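Local atomic coordinates of arabinogalactan endo-1,4-beta-galactosidase (Ignisphaera aggregans, PDB entry 7OSK), a protein that probably hydrolyses beta-1,4-galactan chains through this family 53 glycoside hydrolase domain of a longer, calcium-binding archaeal protein. Residues A[69-72]-A[73-77]; A[323-326]-A[327-331]. All blocks are in the same frame, centred on the assembly; numbering follows the deposited sequence.

Interaction 1. Residues A[69-72]-A[73-77]; sequences YYDE and NGVER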
ATOM      1  N   TYR A  69     -19.597  -7.081   2.434  1.00 26.32           N
ATOM      2  CA  TYR A  69     -19.383  -6.313   1.211  1.00 25.16           C
ATOM      3  C   TYR A  69     -20.435  -6.667   0.164  1.00 28.96           C
ATOM      4  O   TYR A  69     -20.793  -7.836   0.000  1.00 28.45           O
ATOM      5  CB  TYR A  69     -17.984  -6.566   0.648  1.00 24.53           C
ATOM      6  CG  TYR A  69     -16.873  -6.013   1.508  1.00 23.63           C
ATOM      7  CD1 TYR A  69     -16.426  -4.708   1.344  1.00 20.67           C
ATOM      8  CD2 TYR A  69     -16.270  -6.794   2.482  1.00 20.59           C
ATOM      9  CE1 TYR A  69     -15.412  -4.198   2.127  1.00 19.42           C
ATOM     10  CE2 TYR A  69     -15.254  -6.292   3.270  1.00 21.16           C
ATOM     11  CZ  TYR A  69     -14.828  -4.995   3.089  1.00 20.10           C
ATOM     12  OH  TYR A  69     -13.815  -4.493   3.873  1.00 18.66           O
ATOM     13  N   TYR A  70     -20.919  -5.649  -0.544  1.00 29.52           N
ATOM     14  CA  TYR A  70     -21.954  -5.828  -1.557  1.00 32.66           C
ATOM     15  C   TYR A  70     -21.487  -5.302  -2.914  1.00 32.30           C
ATOM     16  O   TYR A  70     -20.770  -4.304  -2.992  1.00 29.75           O
ATOM     17  CB  TYR A  70     -23.242  -5.123  -1.126  1.00 31.48           C
ATOM     18  CG  TYR A  70     -23.752  -5.577   0.224  1.00 29.74           C
ATOM     19  CD1 TYR A  70     -23.255  -5.027   1.397  1.00 26.77           C
ATOM     20  CD2 TYR A  70     -24.730  -6.557   0.324  1.00 30.28           C
ATOM     21  CE1 TYR A  70     -23.716  -5.441   2.630  1.00 27.14           C
ATOM     22  CE2 TYR A  70     -25.195  -6.975   1.552  1.00 27.90           C
ATOM     23  CZ  TYR A  70     -24.686  -6.416   2.701  1.00 25.54           C
ATOM     24  OH  TYR A  70     -25.149  -6.830   3.929  1.00 26.78           O
ATOM     25  N   ASP A  71     -21.900  -5.985  -3.978  1.00 34.26           N
ATOM     26  CA  ASP A  71     -21.477  -5.639  -5.333  1.00 35.97           C
ATOM     27  C   ASP A  71     -22.228  -4.415  -5.852  1.00 36.81           C
ATOM     28  O   ASP A  71     -22.948  -3.754  -5.103  1.00 35.29           O
ATOM     29  CB  ASP A  71     -21.691  -6.829  -6.272  1.00 35.45           C
ATOM     30  CG  ASP A  71     -23.149  -7.226  -6.386  1.00 37.89           C
ATOM     31  OD1 ASP A  71     -23.956  -6.763  -5.552  1.00 41.72           O
ATOM     32  OD2 ASP A  71     -23.490  -8.004  -7.301  1.00 36.68           O
ATOM     33  N   GLU A  72     -22.060  -4.127  -7.140  1.00 39.86           N
ATOM     34  CA  GLU A  72     -22.686  -2.965  -7.764  1.00 42.89           C
ATOM     35  C   GLU A  72     -24.207  -3.013  -7.639  1.00 43.86           C
ATOM     36  O   GLU A  72     -24.860  -1.976  -7.516  1.00 45.26           O
ATOM     37  CB  GLU A  72     -22.284  -2.877  -9.240  1.00 45.21           C
ATOM     38  CG  GLU A  72     -22.852  -1.673  -9.992  1.00 49.28           C
ATOM     39  CD  GLU A  72     -22.238  -0.349  -9.558  1.00 54.33           C
ATOM     40  OE1 GLU A  72     -21.372  -0.352  -8.657  1.00 49.52           O
ATOM     41  OE2 GLU A  72     -22.619   0.697 -10.126  1.00 54.78           O
ATOM     42  N   ASN A  73     -24.765  -4.218  -7.670  1.00 41.54           N
ATOM     43  CA  ASN A  73     -26.206  -4.392  -7.552  1.00 43.20           C
ATOM     44  C   ASN A  73     -26.675  -4.321  -6.099  1.00 41.49           C
ATOM     45  O   ASN A  73     -27.863  -4.148  -5.831  1.00 41.99           O
ATOM     46  CB  ASN A  73     -26.630  -5.723  -8.175  1.00 43.47           C
ATOM     47  CG  ASN A  73     -26.524  -5.717  -9.688  1.00 45.36           C
ATOM     48  OD1 ASN A  73     -26.808  -4.710 -10.338  1.00 46.56           O
ATOM     49  ND2 ASN A  73     -26.109  -6.843 -10.258  1.00 47.19           N
ATOM     50  N   GLY A  74     -25.736  -4.458  -5.167  1.00 39.58           N
ATOM     51  CA  GLY A  74     -26.034  -4.315  -3.752  1.00 37.63           C
ATOM     52  C   GLY A  74     -26.352  -5.624  -3.054  1.00 36.02           C
ATOM     53  O   GLY A  74     -26.932  -5.624  -1.966  1.00 35.11           O
ATOM     54  N   VAL A  75     -25.968  -6.737  -3.673  1.00 37.51           N
ATOM     55  CA  VAL A  75     -26.175  -8.060  -3.089  1.00 38.68           C
ATOM     56  C   VAL A  75     -24.859  -8.551  -2.484  1.00 33.79           C
ATOM     57  O   VAL A  75     -23.783  -8.197  -2.964  1.00 35.08           O
ATOM     58  CB  VAL A  75     -26.706  -9.073  -4.140  1.00 35.42           C
ATOM     59  CG1 VAL A  75     -25.574  -9.631  -5.006  1.00 34.37           C
ATOM     60  CG2 VAL A  75     -27.465 -10.200  -3.459  1.00 35.01           C
ATOM     61  N   GLU A  76     -24.946  -9.366  -1.437  1.00 31.58           N
ATOM     62  CA  GLU A  76     -23.754  -9.782  -0.702  1.00 31.44           C
ATOM     63  C   GLU A  76     -22.902 -10.751  -1.514  1.00 31.16           C
ATOM     64  O   GLU A  76     -23.395 -11.762  -2.014  1.00 33.07           O
ATOM     65  CB  GLU A  76     -24.139 -10.426   0.632  1.00 31.76           C
ATOM     66  CG  GLU A  76     -22.943 -10.849   1.477  1.00 32.74           C
ATOM     67  CD  GLU A  76     -23.344 -11.475   2.799  1.00 37.28           C
ATOM     68  OE1 GLU A  76     -24.549 -11.461   3.126  1.00 38.07           O
ATOM     69  OE2 GLU A  76     -22.451 -11.984   3.510  1.00 43.60           O
ATOM     70  N   ARG A  77     -21.617 -10.429  -1.638  1.00 30.79           N
ATOM     71  CA  ARG A  77     -20.674 -11.243  -2.401  1.00 29.11           C
ATOM     72  C   ARG A  77     -19.348 -11.377  -1.661  1.00 28.69           C
ATOM     73  O   ARG A  77     -19.095 -10.679  -0.678  1.00 27.88           O
ATOM     74  CB  ARG A  77     -20.417 -10.631  -3.780  1.00 29.85           C
ATOM     75  CG  ARG A  77     -21.655 -10.425  -4.635  1.00 31.73           C
ATOM     76  CD  ARG A  77     -21.839 -11.534  -5.649  1.00 30.22           C
ATOM     77  NE  ARG A  77     -20.676 -11.679  -6.520  1.00 29.45           N
ATOM     78  CZ  ARG A  77     -20.401 -10.880  -7.547  1.00 29.74           C
ATOM     79  NH1 ARG A  77     -21.201  -9.864  -7.843  1.00 31.06           N
ATOM     80  NH2 ARG A  77     -19.319 -11.097  -8.279  1.00 28.64           N
TER
HETATM   81  O   HOH W   1     -19.481  -9.823   1.988  1.00 23.91           O
HETATM   82  O   HOH W   2     -25.430  -9.269  -9.359  1.00 36.26           O

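Interaction 2. Residues A[323-326]-A[327-331]; sequences SIQG and QASFI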
ATOM      1  N   SER A 323     -16.405  13.848  -4.768  1.00 26.49           N
ATOM      2  CA  SER A 323     -17.579  13.068  -5.149  1.00 27.34           C
ATOM      3  C   SER A 323     -17.134  11.716  -5.681  1.00 28.07           C
ATOM      4  O   SER A 323     -15.943  11.486  -5.884  1.00 32.21           O
ATOM      5  CB  SER A 323     -18.409  13.793  -6.208  1.00 27.94           C
ATOM      6  OG  SER A 323     -17.641  14.029  -7.377  1.00 28.63           O
ATOM      7  N   ILE A 324     -18.091  10.829  -5.924  1.00 25.70           N
ATOM      8  CA  ILE A 324     -17.775   9.520  -6.469  1.00 28.03           C
ATOM      9  C   ILE A 324     -17.158   9.686  -7.855  1.00 27.48           C
ATOM     10  O   ILE A 324     -16.226   8.972  -8.218  1.00 28.57           O
ATOM     11  CB  ILE A 324     -19.022   8.618  -6.543  1.00 35.62           C
ATOM     12  CG1 ILE A 324     -19.665   8.503  -5.155  1.00 29.96           C
ATOM     13  CG2 ILE A 324     -18.648   7.244  -7.092  1.00 32.02           C
ATOM     14  CD1 ILE A 324     -20.880   7.593  -5.085  1.00 30.17           C
ATOM     15  N   GLN A 325     -17.681  10.639  -8.619  1.00 28.90           N
ATOM     16  CA  GLN A 325     -17.114  10.983  -9.920  1.00 27.72           C
ATOM     17  C   GLN A 325     -15.723  11.589  -9.760  1.00 27.61           C
ATOM     18  O   GLN A 325     -14.801  11.263 -10.509  1.00 27.40           O
ATOM     19  CB  GLN A 325     -18.026  11.964 -10.664  1.00 28.19           C
ATOM     20  CG  GLN A 325     -17.525  12.367 -12.046  1.00 25.94           C
ATOM     21  CD  GLN A 325     -17.589  11.229 -13.041  1.00 29.61           C
ATOM     22  OE1 GLN A 325     -18.661  10.889 -13.544  1.00 30.55           O
ATOM     23  NE2 GLN A 325     -16.438  10.631 -13.335  1.00 29.41           N
ATOM     24  N   GLY A 326     -15.583  12.484  -8.786  1.00 26.20           N
ATOM     25  CA  GLY A 326     -14.322  13.159  -8.545  1.00 25.10           C
ATOM     26  C   GLY A 326     -13.240  12.191  -8.118  1.00 27.34           C
ATOM     27  O   GLY A 326     -12.065  12.381  -8.432  1.00 28.73           O
ATOM     28  N   GLN A 327     -13.641  11.152  -7.393  1.00 25.58           N
ATOM     29  CA  GLN A 327     -12.725  10.099  -6.978  1.00 24.67           C
ATOM     30  C   GLN A 327     -12.259   9.308  -8.193  1.00 24.94           C
ATOM     31  O   GLN A 327     -11.067   9.060  -8.370  1.00 22.81           O
ATOM     32  CB  GLN A 327     -13.398   9.165  -5.965  1.00 27.07           C
ATOM     33  CG  GLN A 327     -12.515   8.013  -5.486  1.00 23.85           C
ATOM     34  CD  GLN A 327     -13.265   7.008  -4.629  1.00 23.02           C
ATOM     35  OE1 GLN A 327     -14.351   6.552  -4.988  1.00 22.18           O
ATOM     36  NE2 GLN A 327     -12.684   6.656  -3.487  1.00 23.97           N
ATOM     37  N   ALA A 328     -13.215   8.918  -9.028  1.00 26.29           N
ATOM     38  CA  ALA A 328     -12.929   8.111 -10.204  1.00 24.76           C
ATOM     39  C   ALA A 328     -12.083   8.889 -11.207  1.00 26.24           C
ATOM     40  O   ALA A 328     -11.163   8.339 -11.815  1.00 25.71           O
ATOM     41  CB  ALA A 328     -14.224   7.646 -10.851  1.00 25.55           C
ATOM     42  N   SER A 329     -12.402  10.168 -11.376  1.00 27.73           N
ATOM     43  CA  SER A 329     -11.663  11.026 -12.296  1.00 25.58           C
ATOM     44  C   SER A 329     -10.193  11.088 -11.901  1.00 25.74           C
ATOM     45  O   SER A 329      -9.307  11.046 -12.754  1.00 26.08           O
ATOM     46  CB  SER A 329     -12.260  12.434 -12.322  1.00 25.70           C
ATOM     47  OG  SER A 329     -13.600  12.413 -12.781  1.00 24.52           O
ATOM     48  N   PHE A 330      -9.942  11.185 -10.600  1.00 25.59           N
ATOM     49  CA  PHE A 330      -8.578  11.229 -10.092  1.00 26.68           C
ATOM     50  C   PHE A 330      -7.822   9.933 -10.378  1.00 26.16           C
ATOM     51  O   PHE A 330      -6.672   9.969 -10.819  1.00 26.40           O
ATOM     52  CB  PHE A 330      -8.575  11.507  -8.589  1.00 25.66           C
ATOM     53  CG  PHE A 330      -7.312  11.077  -7.902  1.00 25.30           C
ATOM     54  CD1 PHE A 330      -6.105  11.689  -8.198  1.00 27.43           C
ATOM     55  CD2 PHE A 330      -7.329  10.059  -6.964  1.00 22.75           C
ATOM     56  CE1 PHE A 330      -4.938  11.292  -7.573  1.00 26.11           C
ATOM     57  CE2 PHE A 330      -6.165   9.660  -6.333  1.00 24.50           C
ATOM     58  CZ  PHE A 330      -4.969  10.278  -6.639  1.00 24.28           C
ATOM     59  N   ILE A 331      -8.468   8.797 -10.131  1.00 23.75           N
ATOM     60  CA  ILE A 331      -7.825   7.497 -10.313  1.00 24.91           C
ATOM     61  C   ILE A 331      -7.473   7.253 -11.777  1.00 26.44           C
ATOM     62  O   ILE A 331      -6.353   6.846 -12.092  1.00 27.15           O
ATOM     63  CB  ILE A 331      -8.719   6.345  -9.805  1.00 25.39           C
ATOM     64  CG1 ILE A 331      -8.891   6.444  -8.288  1.00 25.27           C
ATOM     65  CG2 ILE A 331      -8.116   4.984 -10.176  1.00 25.29           C
ATOM     66  CD1 ILE A 331      -9.868   5.435  -7.702  1.00 25.99           C
TER

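Interaction 1. Residues A[69-72]-A[73-77]
Asp-71 turns its carboxylate back to the amides of Gly-74 and Val-75 and to Arg-77. Its OD1 accepts from Val-75 N at 2.8 Å, met nearly end-on along the C-O bond. Gly-74 N adds a weak bond to the same OD1. The other oxygen, OD2, forms a salt bridge with Arg-77 NH1 at 3.0 Å. NH1 meets OD2 on the anti side, 30° out of the carboxylate plane, while OD2 lies in the guanidinium plane; the two flat groups stand almost perpendicular, at 89°. A chi1 of 62° sets CG of Asp-71 between its own backbone N and carbonyl carbon, which brings OD1 to the amides of Gly-74 and Val-75. Ring carbon CE2 of Tyr-70 packs against Glu-76 CB at 3.7 Å, where the two backbones are bridged.

The backbone positions these groups. Asp-71 to Gly-74 is a type I turn, closed by Gly-74 N to Asp-71 O at 2.9 Å. Asp-71 N donates to Val-75 O and Arg-77 N to Tyr-69 O. These bonds flank Tyr-70 and Glu-76, a non-hydrogen-bonded antiparallel pair. Gly-74 has the left-handed backbone of a G1 beta bulge. Water 2 joins Asp-71 OD2 to Asn-73 ND2. Farther out, Arg-77 NH2 meets Glu-85 of helix 79-85 in a second salt bridge.

Without the carboxylate, as with an alanine here, Val-75 N would probably lack its side-chain acceptor and Arg-77 NH1 this charge partner. One buried carboxylate thus serves both the turn amides and a cation, and these donors probably favour its ionised form.

Interaction 2. Residues A[323-326]-A[327-331]
Ser-329 reaches back one helical turn to Gln-325. Its CB lies 3.3 Å from Gln-325 O. The next atom, OG, donates to that same oxygen at 2.8 Å. OG sits beside its own backbone N, with chi1 -62°, and this brings the hydroxyl over the preceding turn. It approaches from above the carbonyl plane, 45° out of it. Ser-329 N takes the same oxygen nearly along the C=O direction. Gln-325 O is therefore gripped by two donors from one residue. The bend at chi2 of Gln-325 brings NE2 within 3.4 Å of Ser-329 OG; NE2 also donates to Ile-39 O, near the N-terminal end of the model.

Gln-327 goes another way. Its CB passes 3.4 Å from Ser-323 O, which accepts from Gln-327 N. From there the chain extends, with its end amide bound outside the helix turn: NE2 donates to Tyr-351 OH and Ala-376 O, and OE1 pairs with Ser-387 OG. This buried amide thus ties the helix to strand 346-352 and to the loop chain after it.

Regular backbone bonds hold the frame, such as Ala-328 N to Ile-324 O and Phe-330 N to Gly-326 O. The first turn is closed by Ser-323, whose OG accepts from Gly-326 N at 2.9 Å. Gly-326 has no side chain to return a bond, so this is a simple serine N-cap and not a capping box. It starts helix 324-342, which lies between strands 287-293 and 346-352 in a beta-alpha-beta crossover of the TIM barrel.

Interactions 1 and 2 do not touch. Their centres are 20 Å apart and their nearest atoms about 8 Å. Interaction 1 is a turn in the loop between helices 59-65 and 79-85, whereas interaction 2 begins a helix packed round the barrel. The late loop chain meets both: Phe-378, Gly-382, Arg-383 and Ala-384 contact residues 69-77, while Ala-376, Leu-377 and Ser-387 contact 323-331. Just before it come Asn-370 and Glu-373, two ligands of the calcium ion. The side chain of Tyr-69 is about 9 Å from that of Asn-370, and that of Gln-327 about 10 Å from that of Glu-373. Neither contact belongs to the metal site itself.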